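Local coordinates for protein DsvD (Desulfovibrio vulgaris, PDB 1UCR), which may play an essential role in dissimilatory sulfite reduction and carries a winged-helix motif that possibly interacts with B- and Z-DNA, at residues K19-F27 and W55-L65. Sequence-based numbering, arbitrary orientation. Where two conformers were deposited one is given.
Sequences KSKFYFNDF and WSSGSTTMYGL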
loop_
_atom_site.group_PDB
_atom_site.type_symbol
_atom_site.label_atom_id
_atom_site.label_comp_id
_atom_site.label_asym_id
_atom_site.label_seq_id
_atom_site.Cartn_x
_atom_site.Cartn_y
_atom_site.Cartn_z
ATOM N N LYS B 19 11.008 -5.381 6.116
ATOM C CA LYS B 19 10.065 -6.404 6.604
ATOM C C LYS B 19 8.717 -5.739 6.577
ATOM O O LYS B 19 8.507 -4.598 6.162
ATOM C CB LYS B 19 10.505 -6.920 7.976
ATOM C CG LYS B 19 10.596 -5.822 9.026
ATOM C CD LYS B 19 11.329 -6.381 10.255
ATOM C CE LYS B 19 11.532 -5.364 11.353
ATOM N NZ LYS B 19 10.320 -4.943 12.136
ATOM N N SER B 20 7.692 -6.511 6.967
ATOM C CA SER B 20 6.331 -6.111 6.635
ATOM C C SER B 20 5.845 -4.965 7.504
ATOM O O SER B 20 4.891 -4.303 7.066
ATOM C CB SER B 20 5.358 -7.311 6.781
ATOM O OG SER B 20 5.320 -7.759 8.157
ATOM N N LYS B 21 6.444 -4.807 8.688
ATOM C CA LYS B 21 5.989 -3.724 9.616
ATOM C C LYS B 21 7.141 -3.317 10.506
ATOM O O LYS B 21 8.069 -4.071 10.772
ATOM C CB LYS B 21 4.752 -4.134 10.404
ATOM C CG LYS B 21 4.959 -5.398 11.219
ATOM C CD LYS B 21 3.642 -5.855 11.934
ATOM C CE LYS B 21 3.919 -7.079 12.771
ATOM N NZ LYS B 21 2.707 -7.630 13.432
ATOM N N PHE B 22 7.079 -2.073 10.988
ATOM C CA PHE B 22 8.091 -1.447 11.809
ATOM C C PHE B 22 7.406 -0.749 12.990
ATOM O O PHE B 22 6.272 -0.311 12.888
ATOM C CB PHE B 22 8.900 -0.445 10.992
ATOM C CG PHE B 22 9.848 -1.095 10.026
ATOM C CD1 PHE B 22 9.414 -1.447 8.745
ATOM C CD2 PHE B 22 11.187 -1.333 10.374
ATOM C CE1 PHE B 22 10.282 -2.029 7.825
ATOM C CE2 PHE B 22 12.051 -1.918 9.444
ATOM C CZ PHE B 22 11.600 -2.210 8.183
ATOM N N TYR B 23 8.110 -0.643 14.112
ATOM C CA TYR B 23 7.601 0.077 15.272
ATOM C C TYR B 23 7.437 1.555 15.017
ATOM O O TYR B 23 8.181 2.135 14.243
ATOM C CB TYR B 23 8.597 -0.071 16.459
ATOM C CG TYR B 23 8.652 -1.509 16.931
ATOM C CD1 TYR B 23 9.815 -2.267 16.756
ATOM C CD2 TYR B 23 7.583 -2.115 17.569
ATOM C CE1 TYR B 23 9.863 -3.586 17.219
ATOM C CE2 TYR B 23 7.590 -3.397 17.998
ATOM C CZ TYR B 23 8.768 -4.135 17.817
ATOM O OH TYR B 23 8.750 -5.456 18.240
ATOM N N PHE B 24 6.525 2.174 15.764
ATOM C CA PHE B 24 6.477 3.638 15.766
ATOM C C PHE B 24 7.850 4.243 15.924
ATOM O O PHE B 24 8.257 5.135 15.186
ATOM C CB PHE B 24 5.553 4.062 16.926
ATOM C CG PHE B 24 5.546 5.583 17.057
ATOM C CD1 PHE B 24 5.033 6.405 16.042
ATOM C CD2 PHE B 24 6.093 6.214 18.148
ATOM C CE1 PHE B 24 5.071 7.784 16.140
ATOM C CE2 PHE B 24 6.103 7.611 18.302
ATOM C CZ PHE B 24 5.588 8.408 17.280
ATOM N N ASN B 25 8.663 3.740 16.860
ATOM C CA ASN B 25 9.953 4.316 17.142
ATOM C C ASN B 25 10.982 4.011 16.064
ATOM O O ASN B 25 11.983 4.702 15.981
ATOM C CB ASN B 25 10.487 3.857 18.502
ATOM C CG ASN B 25 9.818 4.487 19.680
ATOM O OD1 ASN B 25 9.000 5.385 19.558
ATOM N ND2 ASN B 25 10.182 3.997 20.847
ATOM N N ASP B 26 10.730 3.014 15.181
ATOM C CA ASP B 26 11.587 2.904 14.005
ATOM C C ASP B 26 11.463 4.151 13.114
ATOM O O ASP B 26 12.437 4.590 12.536
ATOM C CB ASP B 26 11.236 1.663 13.180
ATOM C CG ASP B 26 11.759 0.348 13.772
ATOM O OD1 ASP B 26 12.954 0.308 14.131
ATOM O OD2 ASP B 26 10.966 -0.600 13.805
ATOM N N PHE B 27 10.238 4.706 13.037
ATOM C CA PHE B 27 10.037 5.898 12.185
ATOM C C PHE B 27 10.614 7.129 12.842
ATOM O O PHE B 27 11.238 7.971 12.182
ATOM C CB PHE B 27 8.546 6.073 11.879
ATOM C CG PHE B 27 8.012 4.908 11.087
ATOM C CD1 PHE B 27 7.311 3.909 11.734
ATOM C CD2 PHE B 27 8.246 4.795 9.703
ATOM C CE1 PHE B 27 6.870 2.794 11.055
ATOM C CE2 PHE B 27 7.751 3.704 9.012
ATOM C CZ PHE B 27 7.063 2.709 9.696
ATOM N N TRP B 55 -0.962 -1.691 13.472
ATOM C CA TRP B 55 -0.991 -2.820 14.385
ATOM C C TRP B 55 -0.750 -2.307 15.780
ATOM O O TRP B 55 0.082 -1.403 16.004
ATOM C CB TRP B 55 0.159 -3.802 14.106
ATOM C CG TRP B 55 0.323 -4.117 12.638
ATOM C CD1 TRP B 55 0.897 -3.460 11.561
ATOM C CD2 TRP B 55 -0.158 -5.292 12.060
ATOM N NE1 TRP B 55 0.813 -4.132 10.414
ATOM C CE2 TRP B 55 0.130 -5.331 10.681
ATOM C CE3 TRP B 55 -0.836 -6.380 12.611
ATOM C CZ2 TRP B 55 -0.181 -6.326 9.775
ATOM C CZ3 TRP B 55 -1.162 -7.394 11.719
ATOM C CH2 TRP B 55 -0.860 -7.397 10.350
ATOM N N SER B 56 -1.360 -2.920 16.780
ATOM C CA SER B 56 -0.878 -2.815 18.113
ATOM C C SER B 56 0.202 -3.843 18.334
ATOM O O SER B 56 0.082 -4.977 17.861
ATOM C CB SER B 56 -1.993 -3.093 19.133
ATOM O OG SER B 56 -3.091 -2.207 18.900
ATOM N N SER B 57 1.228 -3.537 19.097
ATOM C CA SER B 57 2.266 -4.533 19.382
ATOM C C SER B 57 2.765 -4.259 20.787
ATOM O O SER B 57 3.429 -3.238 21.018
ATOM C CB SER B 57 3.407 -4.434 18.383
ATOM O OG SER B 57 4.394 -5.367 18.801
ATOM N N GLY B 58 2.405 -5.167 21.701
ATOM C CA GLY B 58 2.850 -4.963 23.063
ATOM C C GLY B 58 2.372 -3.609 23.569
ATOM O O GLY B 58 1.184 -3.274 23.483
ATOM N N SER B 59 3.289 -2.820 24.107
ATOM C CA SER B 59 2.968 -1.512 24.619
ATOM C C SER B 59 3.047 -0.408 23.574
ATOM O O SER B 59 2.839 0.729 23.942
ATOM C CB SER B 59 3.919 -1.129 25.771
ATOM O OG SER B 59 5.222 -1.224 25.272
ATOM N N THR B 60 3.277 -0.744 22.320
ATOM C CA THR B 60 3.437 0.270 21.267
ATOM C C THR B 60 2.638 -0.128 20.066
ATOM O O THR B 60 1.610 -0.819 20.154
ATOM C CB THR B 60 4.950 0.500 21.041
ATOM O OG1 THR B 60 5.125 1.567 20.114
ATOM C CG2 THR B 60 5.652 -0.720 20.479
ATOM N N THR B 61 3.068 0.406 18.907
ATOM C CA THR B 61 2.340 0.298 17.657
ATOM C C THR B 61 3.340 -0.054 16.568
ATOM O O THR B 61 4.536 0.217 16.685
ATOM C CB THR B 61 1.577 1.600 17.316
ATOM O OG1 THR B 61 2.524 2.663 17.205
ATOM C CG2 THR B 61 0.553 1.891 18.429
ATOM N N MET B 62 2.822 -0.630 15.477
ATOM C CA MET B 62 3.600 -0.876 14.272
ATOM C C MET B 62 2.815 -0.476 13.056
ATOM O O MET B 62 1.582 -0.408 13.054
ATOM C CB MET B 62 4.014 -2.353 14.155
ATOM C CG MET B 62 4.753 -2.852 15.396
ATOM S SD MET B 62 5.395 -4.542 15.181
ATOM C CE MET B 62 6.972 -4.172 14.421
ATOM N N TYR B 63 3.576 -0.225 11.968
ATOM C CA TYR B 63 3.031 0.269 10.727
ATOM C C TYR B 63 3.731 -0.433 9.592
ATOM O O TYR B 63 4.953 -0.650 9.669
ATOM C CB TYR B 63 3.233 1.776 10.542
ATOM C CG TYR B 63 2.620 2.629 11.647
ATOM C CD1 TYR B 63 3.266 2.765 12.891
ATOM C CD2 TYR B 63 1.378 3.264 11.450
ATOM C CE1 TYR B 63 2.689 3.529 13.885
ATOM C CE2 TYR B 63 0.817 4.046 12.473
ATOM C CZ TYR B 63 1.496 4.157 13.677
ATOM O OH TYR B 63 0.973 4.915 14.715
ATOM N N GLY B 64 3.031 -0.703 8.514
ATOM C CA GLY B 64 3.618 -1.176 7.263
ATOM C C GLY B 64 2.743 -0.782 6.096
ATOM O O GLY B 64 1.653 -0.246 6.272
ATOM N N LEU B 65 3.265 -1.002 4.871
ATOM C CA LEU B 65 2.445 -0.668 3.716
ATOM C C LEU B 65 1.203 -1.553 3.601
ATOM O O LEU B 65 1.229 -2.733 3.943
ATOM C CB LEU B 65 3.321 -0.866 2.432
ATOM C CG LEU B 65 4.366 0.236 2.285
ATOM C CD1 LEU B 65 5.424 -0.180 1.258
ATOM C CD2 LEU B 65 3.789 1.618 1.904
HETATM O O HOH W 1 5.536 -2.680 4.772
HETATM O O HOH W 2 2.099 -4.476 7.939
HETATM O O HOH W 3 2.227 -6.326 15.674
#
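Phe22 and Tyr63 join edge strand 22-23 to the wing hairpin of this winged-helix motif as an antiparallel hydrogen-bonded pair. Phe22 N donates to Tyr63 O (2.9 Å) and Tyr63 N returns the bond to Phe22 O (2.8 Å). One step on, at the N-cap residue Tyr23, the strand gives way to a helix, yet Phe24 N still reaches Thr61 O (2.9 Å) from above its carbonyl plane. The Tyr23 backbone N is held by Asp26 OD2. On the sheet face that carries Trp55, Met62 bends at chi3 (87°) and lays its methyl CE over the centre of the Tyr23 ring, a CH-pi contact 3.7 Å from the centroid, while SD stands obliquely at 4.3 Å from the same centroid, a Met-aromatic contact. Lys21, extended beyond CG, crosses Trp55 with CD over the five-membered ring and NZ over the six-membered one, a cation-pi contact at 4.1 Å from that centroid. Water also bridges Ser20 O to Trp55 NE1. On the face of Phe22 and Tyr63, Phe27 CE1 packs on Tyr63 CB (3.8 Å). Strand 60-65 thus lies between 22-23 and 52-57, with Phe27 against helix 3-12, and Phe24 and Tyr63 against helix 36-48, where Lys40 binds Tyr63 OH.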